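Local coordinates for protein N-acetylneuraminate lyase (Fusobacterium nucleatum subsp. nucleatum ATCC 25586, PDB 5ZJM) that belongs to the lyases of the dihydrodipicolinate synthetase family and is built as a closed barrel of parallel strands ringed by helices, at residues 18-23 / 59-64; 63-68 / 97-102; 101-106 / 133-138. All coordinates share one frame; numbering follows the deposited sequence.

Contact 1. Residues 18-23 / 59-64. With EDO (1,2-ethanediol), chain F.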
loop_
_atom_site.group_PDB
_atom_site.type_symbol
_atom_site.label_atom_id
_atom_site.label_comp_id
_atom_site.label_asym_id
_atom_site.label_seq_id
_atom_site.Cartn_x
_atom_site.Cartn_y
_atom_site.Cartn_z
ATOM N N GLY B 18 -12.270 -29.356 19.509
ATOM C CA GLY B 18 -11.754 -28.010 19.580
ATOM C C GLY B 18 -10.902 -27.713 20.795
ATOM O O GLY B 18 -10.129 -26.749 20.766
ATOM N N SER B 19 -11.029 -28.499 21.865
ATOM C CA SER B 19 -10.141 -28.329 23.003
ATOM C C SER B 19 -8.712 -28.692 22.600
ATOM O O SER B 19 -8.463 -29.279 21.542
ATOM C CB SER B 19 -10.602 -29.177 24.189
ATOM O OG SER B 19 -10.547 -30.557 23.877
ATOM N N ILE B 20 -7.763 -28.339 23.455
ATOM C CA ILE B 20 -6.364 -28.593 23.141
ATOM C C ILE B 20 -6.017 -30.047 23.465
ATOM O O ILE B 20 -6.469 -30.619 24.471
ATOM C CB ILE B 20 -5.448 -27.591 23.873
ATOM C CG1 ILE B 20 -5.844 -27.402 25.333
ATOM C CG2 ILE B 20 -5.366 -26.258 23.144
ATOM C CD1 ILE B 20 -4.900 -26.488 26.065
ATOM N N ASN B 21 -5.243 -30.662 22.567
ATOM C CA ASN B 21 -4.774 -32.046 22.663
ATOM C C ASN B 21 -3.492 -32.018 23.489
ATOM O O ASN B 21 -2.397 -31.783 22.976
ATOM C CB ASN B 21 -4.552 -32.641 21.274
ATOM C CG ASN B 21 -4.125 -34.104 21.316
ATOM O OD1 ASN B 21 -4.038 -34.722 22.377
ATOM N ND2 ASN B 21 -3.841 -34.660 20.141
ATOM N N GLU B 22 -3.640 -32.246 24.800
ATOM C CA GLU B 22 -2.508 -32.108 25.717
ATOM C C GLU B 22 -1.383 -33.077 25.379
ATOM O O GLU B 22 -0.205 -32.699 25.397
ATOM C CB GLU B 22 -2.966 -32.307 27.163
ATOM C CG GLU B 22 -4.017 -31.307 27.617
ATOM C CD GLU B 22 -4.064 -31.123 29.128
ATOM O OE1 GLU B 22 -3.416 -31.906 29.858
ATOM O OE2 GLU B 22 -4.749 -30.179 29.581
ATOM N N LYS B 23 -1.716 -34.330 25.069
ATOM C CA LYS B 23 -0.660 -35.296 24.783
ATOM C C LYS B 23 -0.037 -35.055 23.411
ATOM O O LYS B 23 1.153 -35.321 23.217
ATOM C CB LYS B 23 -1.198 -36.721 24.886
ATOM C CG LYS B 23 -1.387 -37.215 26.322
ATOM C CD LYS B 23 -0.324 -38.242 26.735
ATOM C CE LYS B 23 1.042 -37.585 26.936
ATOM N NZ LYS B 23 1.917 -38.306 27.907
ATOM N N LYS B 59 -3.226 -20.526 29.578
ATOM C CA LYS B 59 -2.499 -20.843 30.801
ATOM C C LYS B 59 -2.126 -22.317 30.852
ATOM O O LYS B 59 -1.033 -22.669 31.314
ATOM C CB LYS B 59 -3.340 -20.462 32.019
ATOM C CG LYS B 59 -3.611 -18.971 32.138
ATOM C CD LYS B 59 -3.779 -18.538 33.585
ATOM C CE LYS B 59 -4.218 -17.083 33.678
ATOM N NZ LYS B 59 -5.665 -16.948 34.002
ATOM N N ARG B 60 -2.997 -23.190 30.341
ATOM C CA ARG B 60 -2.680 -24.611 30.336
ATOM C C ARG B 60 -1.573 -24.929 29.341
ATOM O O ARG B 60 -0.746 -25.813 29.601
ATOM C CB ARG B 60 -3.932 -25.434 30.030
ATOM C CG ARG B 60 -3.703 -26.937 30.033
ATOM C CD ARG B 60 -3.657 -27.502 31.450
ATOM N NE ARG B 60 -2.665 -28.569 31.580
ATOM C CZ ARG B 60 -2.035 -28.874 32.711
ATOM N NH1 ARG B 60 -2.305 -28.204 33.824
ATOM N NH2 ARG B 60 -1.144 -29.857 32.733
ATOM N N VAL B 61 -1.523 -24.214 28.213
ATOM C CA VAL B 61 -0.447 -24.435 27.253
ATOM C C VAL B 61 0.894 -24.024 27.851
ATOM O O VAL B 61 1.894 -24.740 27.715
ATOM C CB VAL B 61 -0.733 -23.685 25.938
ATOM C CG1 VAL B 61 0.485 -23.728 25.017
ATOM C CG2 VAL B 61 -1.943 -24.272 25.245
ATOM N N PHE B 62 0.936 -22.875 28.531
ATOM C CA PHE B 62 2.183 -22.417 29.143
ATOM C C PHE B 62 2.665 -23.388 30.213
ATOM O O PHE B 62 3.872 -23.607 30.368
ATOM C CB PHE B 62 1.999 -21.023 29.740
ATOM C CG PHE B 62 1.960 -19.923 28.719
ATOM C CD1 PHE B 62 2.937 -19.830 27.743
ATOM C CD2 PHE B 62 0.955 -18.968 28.744
ATOM C CE1 PHE B 62 2.903 -18.809 26.804
ATOM C CE2 PHE B 62 0.915 -17.951 27.812
ATOM C CZ PHE B 62 1.891 -17.870 26.839
ATOM N N GLU B 63 1.736 -23.976 30.966
ATOM C CA GLU B 63 2.120 -24.894 32.032
ATOM C C GLU B 63 2.572 -26.237 31.472
ATOM O O GLU B 63 3.566 -26.804 31.941
ATOM C CB GLU B 63 0.953 -25.069 33.001
ATOM C CG GLU B 63 1.070 -26.258 33.931
ATOM C CD GLU B 63 -0.069 -26.313 34.926
ATOM O OE1 GLU B 63 -1.174 -25.835 34.589
ATOM O OE2 GLU B 63 0.137 -26.836 36.043
ATOM N N ILE B 64 1.872 -26.748 30.457
ATOM C CA ILE B 64 2.287 -27.986 29.806
ATOM C C ILE B 64 3.661 -27.822 29.166
ATOM O O ILE B 64 4.509 -28.719 29.241
ATOM C CB ILE B 64 1.233 -28.420 28.773
ATOM C CG1 ILE B 64 -0.023 -28.931 29.475
ATOM C CG2 ILE B 64 1.789 -29.486 27.842
ATOM C CD1 ILE B 64 -1.187 -29.144 28.540
HETATM C C1 EDO F . -6.007 -35.668 24.649
HETATM O O1 EDO F . -4.821 -35.456 25.427
HETATM C C2 EDO F . -7.168 -34.959 25.334
HETATM O O2 EDO F . -6.776 -33.619 25.651
#

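Contact 2. Residues 63-68 / 97-102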
loop_
_atom_site.group_PDB
_atom_site.type_symbol
_atom_site.label_atom_id
_atom_site.label_comp_id
_atom_site.label_asym_id
_atom_site.label_seq_id
_atom_site.Cartn_x
_atom_site.Cartn_y
_atom_site.Cartn_z
ATOM N N GLU B 63 1.736 -23.976 30.966
ATOM C CA GLU B 63 2.120 -24.894 32.032
ATOM C C GLU B 63 2.572 -26.237 31.472
ATOM O O GLU B 63 3.566 -26.804 31.941
ATOM C CB GLU B 63 0.953 -25.069 33.001
ATOM C CG GLU B 63 1.070 -26.258 33.931
ATOM C CD GLU B 63 -0.069 -26.313 34.926
ATOM O OE1 GLU B 63 -1.174 -25.835 34.589
ATOM O OE2 GLU B 63 0.137 -26.836 36.043
ATOM N N ILE B 64 1.872 -26.748 30.457
ATOM C CA ILE B 64 2.287 -27.986 29.806
ATOM C C ILE B 64 3.661 -27.822 29.166
ATOM O O ILE B 64 4.509 -28.719 29.241
ATOM C CB ILE B 64 1.233 -28.420 28.773
ATOM C CG1 ILE B 64 -0.023 -28.931 29.475
ATOM C CG2 ILE B 64 1.789 -29.486 27.842
ATOM C CD1 ILE B 64 -1.187 -29.144 28.540
ATOM N N ALA B 65 3.908 -26.668 28.539
ATOM C CA ALA B 65 5.170 -26.474 27.832
ATOM C C ALA B 65 6.353 -26.415 28.793
ATOM O O ALA B 65 7.401 -27.016 28.528
ATOM C CB ALA B 65 5.111 -25.212 26.975
ATOM N N ILE B 66 6.213 -25.699 29.909
ATOM C CA ILE B 66 7.340 -25.582 30.826
ATOM C C ILE B 66 7.572 -26.900 31.552
ATOM O O ILE B 66 8.708 -27.228 31.919
ATOM C CB ILE B 66 7.131 -24.414 31.809
ATOM C CG1 ILE B 66 8.437 -24.107 32.547
ATOM C CG2 ILE B 66 6.013 -24.725 32.794
ATOM C CD1 ILE B 66 8.706 -22.627 32.723
ATOM N N ASP B 67 6.525 -27.706 31.717
ATOM C CA ASP B 67 6.662 -28.965 32.434
ATOM C C ASP B 67 7.188 -30.085 31.548
ATOM O O ASP B 67 7.821 -31.016 32.057
ATOM C CB ASP B 67 5.304 -29.359 33.024
ATOM C CG ASP B 67 5.262 -30.798 33.501
ATOM O OD1 ASP B 67 4.986 -31.695 32.675
ATOM O OD2 ASP B 67 5.499 -31.029 34.706
ATOM N N GLU B 68 6.994 -29.993 30.235
ATOM C CA GLU B 68 7.540 -30.985 29.320
ATOM C C GLU B 68 8.972 -30.663 28.916
ATOM O O GLU B 68 9.774 -31.576 28.688
ATOM C CB GLU B 68 6.652 -31.099 28.079
ATOM C CG GLU B 68 7.012 -32.257 27.166
ATOM C CD GLU B 68 6.858 -33.604 27.841
ATOM O OE1 GLU B 68 5.873 -33.788 28.590
ATOM O OE2 GLU B 68 7.722 -34.480 27.621
ATOM N N LEU B 97 5.522 -19.486 36.894
ATOM C CA LEU B 97 5.743 -20.848 36.430
ATOM C C LEU B 97 7.198 -21.119 36.073
ATOM O O LEU B 97 7.578 -22.286 35.931
ATOM C CB LEU B 97 4.861 -21.137 35.215
ATOM C CG LEU B 97 3.568 -21.906 35.470
ATOM C CD1 LEU B 97 2.661 -21.142 36.418
ATOM C CD2 LEU B 97 2.871 -22.152 34.152
ATOM N N GLY B 98 8.016 -20.081 35.931
ATOM C CA GLY B 98 9.432 -20.245 35.647
ATOM C C GLY B 98 9.895 -19.693 34.311
ATOM O O GLY B 98 11.086 -19.821 33.996
ATOM N N TYR B 99 9.032 -19.084 33.503
ATOM C CA TYR B 99 9.479 -18.490 32.252
ATOM C C TYR B 99 10.382 -17.295 32.537
ATOM O O TYR B 99 10.028 -16.405 33.316
ATOM C CB TYR B 99 8.279 -18.063 31.408
ATOM C CG TYR B 99 7.584 -19.197 30.692
ATOM C CD1 TYR B 99 6.678 -20.013 31.358
ATOM C CD2 TYR B 99 7.819 -19.443 29.344
ATOM C CE1 TYR B 99 6.031 -21.044 30.710
ATOM C CE2 TYR B 99 7.176 -20.476 28.684
ATOM C CZ TYR B 99 6.283 -21.275 29.372
ATOM O OH TYR B 99 5.641 -22.308 28.719
ATOM N N LYS B 100 11.554 -17.279 31.912
ATOM C CA LYS B 100 12.538 -16.237 32.156
ATOM C C LYS B 100 12.519 -15.137 31.105
ATOM O O LYS B 100 13.287 -14.177 31.223
ATOM C CB LYS B 100 13.943 -16.847 32.239
ATOM N N CYS B 101 11.672 -15.241 30.084
ATOM C CA CYS B 101 11.595 -14.176 29.097
ATOM C C CYS B 101 10.185 -14.082 28.539
ATOM O O CYS B 101 9.522 -15.098 28.317
ATOM C CB CYS B 101 12.590 -14.382 27.955
ATOM S SG CYS B 101 12.786 -12.896 26.952
ATOM N N LEU B 102 9.741 -12.857 28.304
ATOM C CA LEU B 102 8.422 -12.598 27.762
ATOM C C LEU B 102 8.544 -11.881 26.429
ATOM O O LEU B 102 9.572 -11.279 26.105
ATOM C CB LEU B 102 7.578 -11.742 28.715
ATOM C CG LEU B 102 7.260 -12.298 30.098
ATOM C CD1 LEU B 102 6.031 -11.609 30.661
ATOM C CD2 LEU B 102 7.049 -13.798 30.025
#

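Contact 3. Residues 101-106 / 133-138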
loop_
_atom_site.group_PDB
_atom_site.type_symbol
_atom_site.label_atom_id
_atom_site.label_comp_id
_atom_site.label_asym_id
_atom_site.label_seq_id
_atom_site.Cartn_x
_atom_site.Cartn_y
_atom_site.Cartn_z
ATOM N N CYS B 101 11.672 -15.241 30.084
ATOM C CA CYS B 101 11.595 -14.176 29.097
ATOM C C CYS B 101 10.185 -14.082 28.539
ATOM O O CYS B 101 9.522 -15.098 28.317
ATOM C CB CYS B 101 12.590 -14.382 27.955
ATOM S SG CYS B 101 12.786 -12.896 26.952
ATOM N N LEU B 102 9.741 -12.857 28.304
ATOM C CA LEU B 102 8.422 -12.598 27.762
ATOM C C LEU B 102 8.544 -11.881 26.429
ATOM O O LEU B 102 9.572 -11.279 26.105
ATOM C CB LEU B 102 7.578 -11.742 28.715
ATOM C CG LEU B 102 7.260 -12.298 30.098
ATOM C CD1 LEU B 102 6.031 -11.609 30.661
ATOM C CD2 LEU B 102 7.049 -13.798 30.025
ATOM N N SER B 103 7.470 -11.966 25.658
ATOM C CA SER B 103 7.280 -11.133 24.487
ATOM C C SER B 103 5.807 -10.758 24.435
ATOM O O SER B 103 4.959 -11.408 25.054
ATOM C CB SER B 103 7.743 -11.836 23.205
ATOM O OG SER B 103 6.746 -12.697 22.702
ATOM N N ALA B 104 5.510 -9.682 23.715
ATOM C CA ALA B 104 4.139 -9.182 23.676
ATOM C C ALA B 104 3.936 -8.400 22.392
ATOM O O ALA B 104 4.684 -7.458 22.112
ATOM C CB ALA B 104 3.841 -8.310 24.895
ATOM N N VAL B 105 2.964 -8.799 21.608
ATOM C CA VAL B 105 2.497 -7.952 20.524
ATOM C C VAL B 105 1.553 -6.915 21.113
ATOM O O VAL B 105 0.928 -7.131 22.161
ATOM C CB VAL B 105 1.827 -8.787 19.414
ATOM C CG1 VAL B 105 2.800 -9.835 18.893
ATOM C CG2 VAL B 105 0.562 -9.447 19.924
ATOM N N THR B 106 1.482 -5.757 20.468
ATOM C CA THR B 106 0.563 -4.729 20.915
ATOM C C THR B 106 -0.873 -5.240 20.776
ATOM O O THR B 106 -1.134 -6.200 20.047
ATOM C CB THR B 106 0.772 -3.449 20.107
ATOM O OG1 THR B 106 0.868 -3.766 18.714
ATOM C CG2 THR B 106 2.060 -2.762 20.546
ATOM N N ILE B 133 10.906 -9.165 25.146
ATOM C CA ILE B 133 11.275 -9.011 23.743
ATOM C C ILE B 133 10.134 -8.276 23.058
ATOM O O ILE B 133 8.971 -8.672 23.198
ATOM C CB ILE B 133 11.529 -10.372 23.069
ATOM C CG1 ILE B 133 12.610 -11.151 23.808
ATOM C CG2 ILE B 133 11.945 -10.186 21.622
ATOM C CD1 ILE B 133 13.997 -10.578 23.609
ATOM N N ILE B 134 10.449 -7.198 22.350
ATOM C CA ILE B 134 9.437 -6.428 21.644
ATOM C C ILE B 134 9.394 -6.860 20.185
ATOM O O ILE B 134 10.290 -7.534 19.680
ATOM C CB ILE B 134 9.677 -4.901 21.744
ATOM C CG1 ILE B 134 11.046 -4.534 21.166
ATOM C CG2 ILE B 134 9.516 -4.412 23.174
ATOM C CD1 ILE B 134 11.476 -3.131 21.480
ATOM N N TYR B 135 8.345 -6.444 19.491
ATOM C CA TYR B 135 8.169 -6.702 18.074
ATOM C C TYR B 135 8.479 -5.422 17.311
ATOM O O TYR B 135 8.094 -4.330 17.735
ATOM C CB TYR B 135 6.741 -7.159 17.776
ATOM C CG TYR B 135 6.511 -8.636 17.976
ATOM C CD1 TYR B 135 6.538 -9.201 19.246
ATOM C CD2 TYR B 135 6.257 -9.467 16.896
ATOM C CE1 TYR B 135 6.326 -10.554 19.430
ATOM C CE2 TYR B 135 6.042 -10.816 17.069
ATOM C CZ TYR B 135 6.078 -11.355 18.339
ATOM O OH TYR B 135 5.864 -12.703 18.510
ATOM N N SER B 136 9.204 -5.557 16.199
ATOM C CA SER B 136 9.568 -4.385 15.416
ATOM C C SER B 136 8.357 -3.732 14.755
ATOM O O SER B 136 8.413 -2.541 14.438
ATOM C CB SER B 136 10.608 -4.763 14.361
ATOM O OG SER B 136 10.057 -5.659 13.409
ATOM N N ILE B 137 7.267 -4.470 14.566
ATOM C CA ILE B 137 6.042 -3.946 13.973
ATOM C C ILE B 137 4.923 -4.055 14.995
ATOM O O ILE B 137 4.573 -5.165 15.412
ATOM C CB ILE B 137 5.665 -4.698 12.684
ATOM C CG1 ILE B 137 6.740 -4.515 11.614
ATOM C CG2 ILE B 137 4.310 -4.237 12.171
ATOM C CD1 ILE B 137 6.610 -5.499 10.473
ATOM N N PRO B 138 4.312 -2.948 15.419
ATOM C CA PRO B 138 3.105 -3.041 16.248
ATOM C C PRO B 138 2.019 -3.837 15.538
ATOM O O PRO B 138 1.804 -3.687 14.332
ATOM C CB PRO B 138 2.694 -1.578 16.449
ATOM C CG PRO B 138 3.961 -0.818 16.286
ATOM C CD PRO B 138 4.757 -1.553 15.249
#

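Contact 1. Residues 18-23 / 59-64
E22 and R60 meet in a salt bridge, with E22 OE2 3.3 Å from R60 NE. The two side chains run at about a right angle to each other, yet their carboxylate and guanidinium planes are only 11° apart. OE2 nevertheless reaches the guanidinium obliquely and also touches the aliphatic part of the arginine, 3.4 Å from R60 CG. The carboxylate carbon also packs on an apolar group: I64 CD1 lies 3.5 Å from E22 CD. Two residues earlier, in the loop before helix 22-35, I20 adds a hydrophobic contact, its CD1 lying 3.8 Å from V61 CG2. I20 gets there with CG1 set between its backbone N and carbonyl carbon (chi1 45°), and with an extended second torsion that carries CD1 out toward the facing helix.

R60 is held from its other end by its own helix. R60 NH1 lies 2.7 Å from E63 OE1, so E22, R60 and E63 form a salt-bridge network that probably fixes the bent arginine. On the other segment, N21 is the N-cap of helix 22-35, its OD1 reaching G24 N weakly. A 1,2-ethanediol, probably from the crystallisation liquor, sits beside this cap: its O2 is weakly bonded to I20 O at 3.2 Å, and K23 N weakly to its O1. V12 lies against both I20 and V61, and L25 and R26 carry the helix packing onward. This is the packing of two successive outer helices of a TIM barrel, 22-35 and 55-69, joined where the first begins.

Contact 2. Residues 63-68 / 97-102
The ring of Y99 meets I66 and A65 of helix 55-69. I66 approaches the ring obliquely, its CD1 3.6 Å from Y99 CD1, while I66 CB lies 3.7 Å from Y99 CE1. At the far end of the ring the methyl of A65 touches the phenol oxygen, A65 CB to Y99 OH being 3.4 Å. That hydroxyl is hydrogen-bonded to the backbone O of F62, so the tyrosine is anchored to the helix it packs on. L75 and A77 of strand 74-78 and V94 of helix 84-97 also pack on Y99, which is buried.

I66 makes the largest share of the contact. Its CG1 stands anti to the backbone N (chi1 -167°), and an unusual chi2 of 139° turns CD1 into the turn after helix 84-97, where it lies 3.4 Å from L97 O and 3.5 Å from G98 C. G98 takes a positive phi of 116° and ends that helix in a Schellman motif; having no side chain, it lets the isoleucine methyl come close to the turn. L97 adds a contact on E63: its CD2 sits 3.5 Å from E63 CA and also brushes E63 CB, on the helix backbone rather than on the carboxylate, which turns to R60. In all, helix 55-69 is packed against the segment that leads from the capped end of helix 84-97 into strand 101-103, an alpha-beta loop of the (beta/alpha)8 barrel.

Contact 3. Residues 101-106 / 133-138
I133 N donates to L102 O at 2.7 Å, with an N-H...O angle of 154°. L102 is also backbone-bonded to Y131, so one residue of strand 101-103 is gripped by two of strand 131-135, as parallel pairing requires. S103 pairs with I133 in a parallel bridge, and S103 CA makes a CA-H...O contact of 3.3 Å to I133 O. The side chains of S103 and I133 lie on the same face of the sheet; S103 OG is hydrogen-bonded to Y42 OH and stands at the edge of the Y135 ring, in its plane, 3.9 Å from CE1.

The strands run nearly parallel and are joined through helix 114-128, the beta-alpha-beta crossover repeated round a TIM barrel. Past the bridge the backbones stand farther apart, and the contact passes to side chains. V105 CG1 sits over the centre of one face of the Y135 ring in a CH-pi contact, 3.6 Å from the centroid and 9° off the normal. CG1 stands anti to the carbonyl carbon (chi1 -57°), which turns it onto the ring. Y135 OH is weakly bonded to K163 NZ of the adjoining strand 159-164.

Before the bridge, C101 SG touches I133 CG1 at 3.6 Å, with I160 packed against both. Beyond the strands, T106 OG1 lies 3.6 Å from P138 CB and is hydrogen-bonded to F139 N, while I117 of helix 114-128 packs on both T106 and P138.

In the fold
The three contacts follow one another along the chain and step round the same barrel. Contact 1 joins helices 22-35 and 55-69; contact 2 starts from helix 55-69 too, sharing E63 and I64, and leads to strand 101-103; contact 3 shares C101 and L102 with contact 2 and pairs that strand with 131-135. The centres of contacts 1 and 2 lie about 12 Å apart, those of 2 and 3 about 18 Å, those of 1 and 3 about 23 Å. Contacts 1 and 2 also touch, through F62 and Y99. The series thus passes from contact 1, in the outer helical layer with its centre about 17 Å from that of the chain, inward to contact 3 at about 11 Å, in the buried eight-stranded sheet.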